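Local coordinates for sulfate transporter sulfate transporter family protein (Wolinella succinogenes, PDB 3OIR) that probably transports sulfate or related anions across the membrane as a SulP-family protein, of which this chain is the STAS domain, at residues E25-N30 / K53-R58; L57-V62 / L87-V92. One frame throughout, in Å; residues are numbered along the deposited sequence.

Contact 1: residues E25-N30 / K53-R58; sequences EIYEIN and KVFILR. With FMT (formic acid), chain C.
Glu25 to Glu28 pair with Phe55 to Arg58 as neighbouring parallel strands, their short axes 4.7 Å apart at closest and their N-to-C directions 17° apart, close to parallel. The register is one to one, Ile26 beside Ile56 and Tyr27 beside Leu57, and five backbone bonds hold it. Glu25 and Tyr27 each use both N and O: Glu25 N donates to Val54 O and Ile56 N to Glu25 O, then Tyr27 N to Ile56 O and Arg58 N to Tyr27 O. Ile29 N adds a longer bond to Arg58 O, 3.1 Å, beyond the end of the strand.

Glu25, Tyr27, Phe55 and Leu57 share one face. Tyr27 CB approaches Phe55 CZ to 3.4 Å, the two side chains running alongside each other, while Leu57 CD1 meets Tyr27 CD2 at 3.7 Å. Both aromatic residues hold CG anti to the backbone N (chi1 -172° in Tyr27, -168° in Phe55), which sends the side chains off in the same direction. Glu25 lays CG near Phe55 CE1, and its bent chain returns OE2 to Ile26 N. The Tyr27 hydroxyl donates to O2 of a formic acid, probably from the crystallisation liquor, at 2.7 Å; Asn30 N and Arg40 NE hold the same molecule.

On the other face, Ile26 CG2 rests 3.7 Å from both CG and CD of Arg58. The guanidinium continues to Thr15 and Asp13, and in the conformer described Glu28 OE2 forms salt bridges with Arg60 and Arg61. A water bridges Ile29 O and Arg58 O, donating to both, so Arg58 O receives two hydrogens. The chemistry is therefore layered: backbone bonds fix the register, apolar carbons meet on both faces, and the charged ends find partners beyond the pair.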
# COMPACT_ATOMS: atom_id res chain seq x y z
N GLU A 25 -8.87 4.41 0.66
CA GLU A 25 -8.05 5.00 1.71
C GLU A 25 -6.61 4.95 1.23
O GLU A 25 -6.23 4.04 0.48
CB GLU A 25 -8.20 4.22 3.01
CG GLU A 25 -7.46 4.86 4.20
CD GLU A 25 -7.89 6.31 4.45
OE1 GLU A 25 -8.93 6.46 5.12
OE2 GLU A 25 -7.18 7.27 4.00
N ILE A 26 -5.83 5.93 1.66
CA ILE A 26 -4.44 6.06 1.30
C ILE A 26 -3.59 6.26 2.56
O ILE A 26 -3.93 7.05 3.46
CB ILE A 26 -4.20 7.21 0.35
CG1 ILE A 26 -5.07 7.00 -0.92
CG2 ILE A 26 -2.71 7.29 0.04
CD1 ILE A 26 -5.24 8.15 -1.73
N TYR A 27 -2.49 5.53 2.61
CA TYR A 27 -1.56 5.59 3.74
C TYR A 27 -0.16 5.77 3.14
O TYR A 27 0.27 4.94 2.31
CB TYR A 27 -1.63 4.28 4.55
CG TYR A 27 -0.84 4.28 5.86
CD1 TYR A 27 -1.48 4.43 7.08
CD2 TYR A 27 0.56 4.15 5.86
CE1 TYR A 27 -0.76 4.44 8.28
CE2 TYR A 27 1.28 4.16 7.05
CZ TYR A 27 0.62 4.32 8.25
OH TYR A 27 1.33 4.33 9.43
N GLU A 28 0.53 6.83 3.55
CA GLU A 28 1.87 7.13 3.04
C GLU A 28 2.93 6.78 4.10
O GLU A 28 2.83 7.22 5.26
CB GLU A 28 1.96 8.59 2.59
CG GLU A 28 3.14 8.91 1.65
CD GLU A 28 3.48 10.40 1.62
OE1 GLU A 28 3.01 11.13 2.50
OE2 GLU A 28 4.22 10.84 0.72
N ILE A 29 3.91 5.97 3.71
CA ILE A 29 5.00 5.58 4.60
C ILE A 29 6.12 6.62 4.54
O ILE A 29 6.53 7.09 3.46
CB ILE A 29 5.55 4.18 4.28
CG1 ILE A 29 4.46 3.13 4.53
CG2 ILE A 29 6.75 3.84 5.20
CD1 ILE A 29 4.81 1.82 3.84
N ASN A 30 6.62 6.97 5.71
CA ASN A 30 7.56 8.06 5.84
C ASN A 30 9.03 7.79 5.48
O ASN A 30 9.84 8.73 5.50
CB ASN A 30 7.48 8.61 7.26
CG ASN A 30 8.36 7.83 8.21
OD1 ASN A 30 8.61 6.64 8.00
ND2 ASN A 30 8.85 8.49 9.23
N LYS A 53 -12.94 0.18 0.35
CA LYS A 53 -13.02 -0.80 -0.71
C LYS A 53 -11.61 -1.11 -1.20
O LYS A 53 -11.29 -2.25 -1.56
CB LYS A 53 -13.86 -0.26 -1.87
CG LYS A 53 -15.35 -0.14 -1.55
CD LYS A 53 -16.12 0.31 -2.79
CE LYS A 53 -17.51 0.82 -2.41
NZ LYS A 53 -18.36 -0.30 -1.90
N VAL A 54 -10.77 -0.06 -1.19
CA VAL A 54 -9.40 -0.13 -1.72
C VAL A 54 -8.51 0.63 -0.74
O VAL A 54 -8.89 1.70 -0.26
CB VAL A 54 -9.27 0.50 -3.16
CG1 VAL A 54 -7.83 0.35 -3.71
CG2 VAL A 54 -10.27 -0.11 -4.15
N PHE A 55 -7.34 0.05 -0.45
CA PHE A 55 -6.36 0.67 0.42
C PHE A 55 -5.07 0.77 -0.37
O PHE A 55 -4.54 -0.25 -0.85
CB PHE A 55 -6.16 -0.20 1.69
CG PHE A 55 -5.38 0.49 2.77
CD1 PHE A 55 -6.05 1.04 3.87
CD2 PHE A 55 -4.00 0.64 2.68
CE1 PHE A 55 -5.37 1.71 4.89
CE2 PHE A 55 -3.28 1.31 3.70
CZ PHE A 55 -3.96 1.85 4.81
N ILE A 56 -4.57 2.00 -0.57
CA ILE A 56 -3.33 2.23 -1.30
C ILE A 56 -2.25 2.61 -0.29
O ILE A 56 -2.38 3.61 0.45
CB ILE A 56 -3.44 3.37 -2.35
CG1 ILE A 56 -4.62 3.15 -3.33
CG2 ILE A 56 -2.06 3.49 -3.11
CD1 ILE A 56 -4.78 4.25 -4.42
N LEU A 57 -1.20 1.79 -0.25
CA LEU A 57 -0.04 2.05 0.55
C LEU A 57 1.00 2.73 -0.36
O LEU A 57 1.53 2.10 -1.31
CB LEU A 57 0.48 0.70 1.07
CG LEU A 57 1.41 0.62 2.27
CD1 LEU A 57 0.82 1.31 3.53
CD2 LEU A 57 1.75 -0.88 2.56
N ARG A 58 1.29 4.00 -0.08
CA ARG A 58 2.20 4.78 -0.87
C ARG A 58 3.59 4.54 -0.38
O ARG A 58 3.91 4.81 0.80
CB ARG A 58 1.90 6.28 -0.79
CG ARG A 58 0.55 6.62 -1.47
CD ARG A 58 0.43 8.09 -1.74
NE ARG A 58 1.40 8.51 -2.76
CZ ARG A 58 1.49 9.73 -3.27
NH1 ARG A 58 0.67 10.72 -2.88
NH2 ARG A 58 2.42 9.97 -4.20
C FMT C . 4.28 5.89 8.46
O1 FMT C . 5.44 6.26 8.30
O2 FMT C . 3.90 5.16 9.37
O HOH W 1 6.15 6.50 0.88

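Contact 2: residues L57-V62 / L87-V92; sequences LRMRRV and LLLSGV. With FMT (formic acid), chain E.
Leu57 and Leu89 are bridge partners, their side chains alongside on one face, in a parallel beta-alpha-beta unit made of strand 54-58, helix 67-83 and strand 86-90 within the STAS fold. Their CA atoms are 5.0 Å apart, and the touching parts differ by 8° in direction. Leu57 N donates to Leu88 O and Ser90 N to Leu57 O; Met59 N then reaches Ser90 O at 2.7 Å, just past the last bridge, Arg58 with Ser90.

The side chain of Met59, a selenomethionine modelled in two conformers, can be followed in the one described here. CB lies 3.5 Å from Ser90 O, the acceptor of its own backbone N, and CG is still within 3.9 Å of that oxygen. CG stands anti to the carbonyl carbon (chi1 -45°), and the chain carries SE across Leu89, where it sits 4.0 Å from both CD1 and CD2. SE also has Val92 CG2 at a looser 4.4 Å. The turn about CG-SE (chi3 78°) swings the tip CE away from Leu89 and toward Val62 of the same segment, and Phe33 touches the side chain from a loop. Leu57 adds CD2 against Leu89 CD2, with Leu73 of helix 67-83 touching Leu57 as well, so the side-chain contacts of Leu57, Met59 and Leu89 here are apolar.

After Met59 the chain folds into a type I turn to Val62, closed by Val62 N to Met59 O. Beside the start of that turn, Gly91 O lies 3.4 Å from Arg60 CA in a CA-H...O contact, and the positive phi of Gly91 suits glycine. The Arg60 guanidinium leads away to salt bridges with Asp11 and Glu28. On the face shared by Arg58 and Ser90, in the conformer described, Ser90 OG is buried with no hydrogen-bond partner in the model; it lies 3.4 Å from Arg58 CG.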
# COMPACT_ATOMS: atom_id res chain seq x y z
N LEU A 57 -1.20 1.79 -0.25
CA LEU A 57 -0.04 2.05 0.55
C LEU A 57 1.00 2.73 -0.36
O LEU A 57 1.53 2.10 -1.31
CB LEU A 57 0.48 0.70 1.07
CG LEU A 57 1.41 0.62 2.27
CD1 LEU A 57 0.82 1.31 3.53
CD2 LEU A 57 1.75 -0.88 2.56
N ARG A 58 1.29 4.00 -0.08
CA ARG A 58 2.20 4.78 -0.87
C ARG A 58 3.59 4.54 -0.38
O ARG A 58 3.91 4.81 0.80
CB ARG A 58 1.90 6.28 -0.79
CG ARG A 58 0.55 6.62 -1.47
CD ARG A 58 0.43 8.09 -1.74
NE ARG A 58 1.40 8.51 -2.76
CZ ARG A 58 1.49 9.73 -3.27
NH1 ARG A 58 0.67 10.72 -2.88
NH2 ARG A 58 2.42 9.97 -4.20
N MSE A 59 4.43 4.04 -1.27
CA MSE A 59 5.76 3.58 -0.87
C MSE A 59 6.83 4.26 -1.69
O MSE A 59 7.91 3.70 -1.88
CB MSE A 59 5.88 2.05 -1.01
CG MSE A 59 4.69 1.26 -0.45
SE MSE A 59 5.02 -0.67 -0.47
CE MSE A 59 6.21 -0.83 1.12
N ARG A 60 6.53 5.45 -2.21
CA ARG A 60 7.57 6.26 -2.90
C ARG A 60 8.77 6.67 -2.05
O ARG A 60 9.85 6.89 -2.61
CB ARG A 60 6.99 7.50 -3.57
CG ARG A 60 6.40 8.50 -2.56
CD ARG A 60 5.90 9.74 -3.28
NE ARG A 60 5.23 10.63 -2.33
CZ ARG A 60 4.95 11.91 -2.58
NH1 ARG A 60 5.30 12.44 -3.75
NH2 ARG A 60 4.32 12.65 -1.67
N ARG A 61 8.59 6.78 -0.74
CA ARG A 61 9.66 7.13 0.22
C ARG A 61 10.35 5.91 0.82
O ARG A 61 11.16 6.02 1.75
CB ARG A 61 9.09 7.96 1.38
CG ARG A 61 8.27 9.14 0.96
CD ARG A 61 7.83 9.92 2.18
NE ARG A 61 6.78 10.90 1.87
CZ ARG A 61 6.45 11.92 2.66
NH1 ARG A 61 7.12 12.14 3.79
NH2 ARG A 61 5.47 12.75 2.31
N VAL A 62 10.05 4.73 0.28
CA VAL A 62 10.52 3.49 0.90
C VAL A 62 11.52 2.78 -0.02
O VAL A 62 11.13 2.11 -1.00
CB VAL A 62 9.34 2.56 1.21
CG1 VAL A 62 9.81 1.34 1.99
CG2 VAL A 62 8.20 3.30 1.97
N LEU A 87 -5.78 -4.37 -1.34
CA LEU A 87 -4.54 -3.63 -1.11
C LEU A 87 -3.81 -3.40 -2.43
O LEU A 87 -3.61 -4.35 -3.19
CB LEU A 87 -3.63 -4.40 -0.14
CG LEU A 87 -2.21 -3.87 0.12
CD1 LEU A 87 -2.26 -2.47 0.76
CD2 LEU A 87 -1.45 -4.87 1.04
N LEU A 88 -3.42 -2.14 -2.68
CA LEU A 88 -2.55 -1.77 -3.77
C LEU A 88 -1.27 -1.15 -3.19
O LEU A 88 -1.32 -0.48 -2.16
CB LEU A 88 -3.23 -0.75 -4.69
CG LEU A 88 -4.64 -1.09 -5.24
CD1 LEU A 88 -5.16 0.07 -6.07
CD2 LEU A 88 -4.62 -2.40 -6.04
N LEU A 89 -0.13 -1.39 -3.83
CA LEU A 89 1.10 -0.66 -3.47
C LEU A 89 1.38 0.33 -4.56
O LEU A 89 1.27 0.01 -5.74
CB LEU A 89 2.29 -1.61 -3.37
CG LEU A 89 2.07 -2.89 -2.57
CD1 LEU A 89 3.39 -3.63 -2.52
CD2 LEU A 89 1.55 -2.58 -1.16
N SER A 90 1.73 1.56 -4.20
CA SER A 90 2.10 2.55 -5.21
C SER A 90 3.48 3.12 -4.92
O SER A 90 3.93 3.07 -3.77
CB SER A 90 1.07 3.67 -5.25
OG SER A 90 1.12 4.44 -4.07
N GLY A 91 4.12 3.67 -5.95
CA GLY A 91 5.46 4.27 -5.81
C GLY A 91 6.54 3.24 -5.51
O GLY A 91 7.55 3.56 -4.91
N VAL A 92 6.33 2.00 -5.93
CA VAL A 92 7.31 0.93 -5.67
C VAL A 92 8.50 1.03 -6.65
O VAL A 92 8.35 0.85 -7.89
CB VAL A 92 6.67 -0.47 -5.77
CG1 VAL A 92 7.72 -1.58 -5.50
CG2 VAL A 92 5.50 -0.57 -4.81
C FMT E . 10.57 11.59 3.61
O1 FMT E . 11.28 10.64 3.27
O2 FMT E . 9.75 11.57 4.53

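Strand 54-58 is the middle of the three-stranded parallel sheet and serves both contacts, with Leu57 and Arg58 belonging to each; their centres are 7 Å apart. Each joins this central strand to one edge strand, and both are buried on the whole, but residues 25-28 of contact 1 are partly exposed, with a formic acid on the tyrosine, whereas 87-90 of contact 2 are buried. Backbone bonds between the segments number five in contact 1 and three in contact 2. Tyr27 and Phe55 give contact 1 its aromatic part; contact 2 has leucines and a selenomethionine on one face, Arg58 and Ser90 on the other. Phe55 O and Leu88 N, one from each contact, form a probable hydrogen bond.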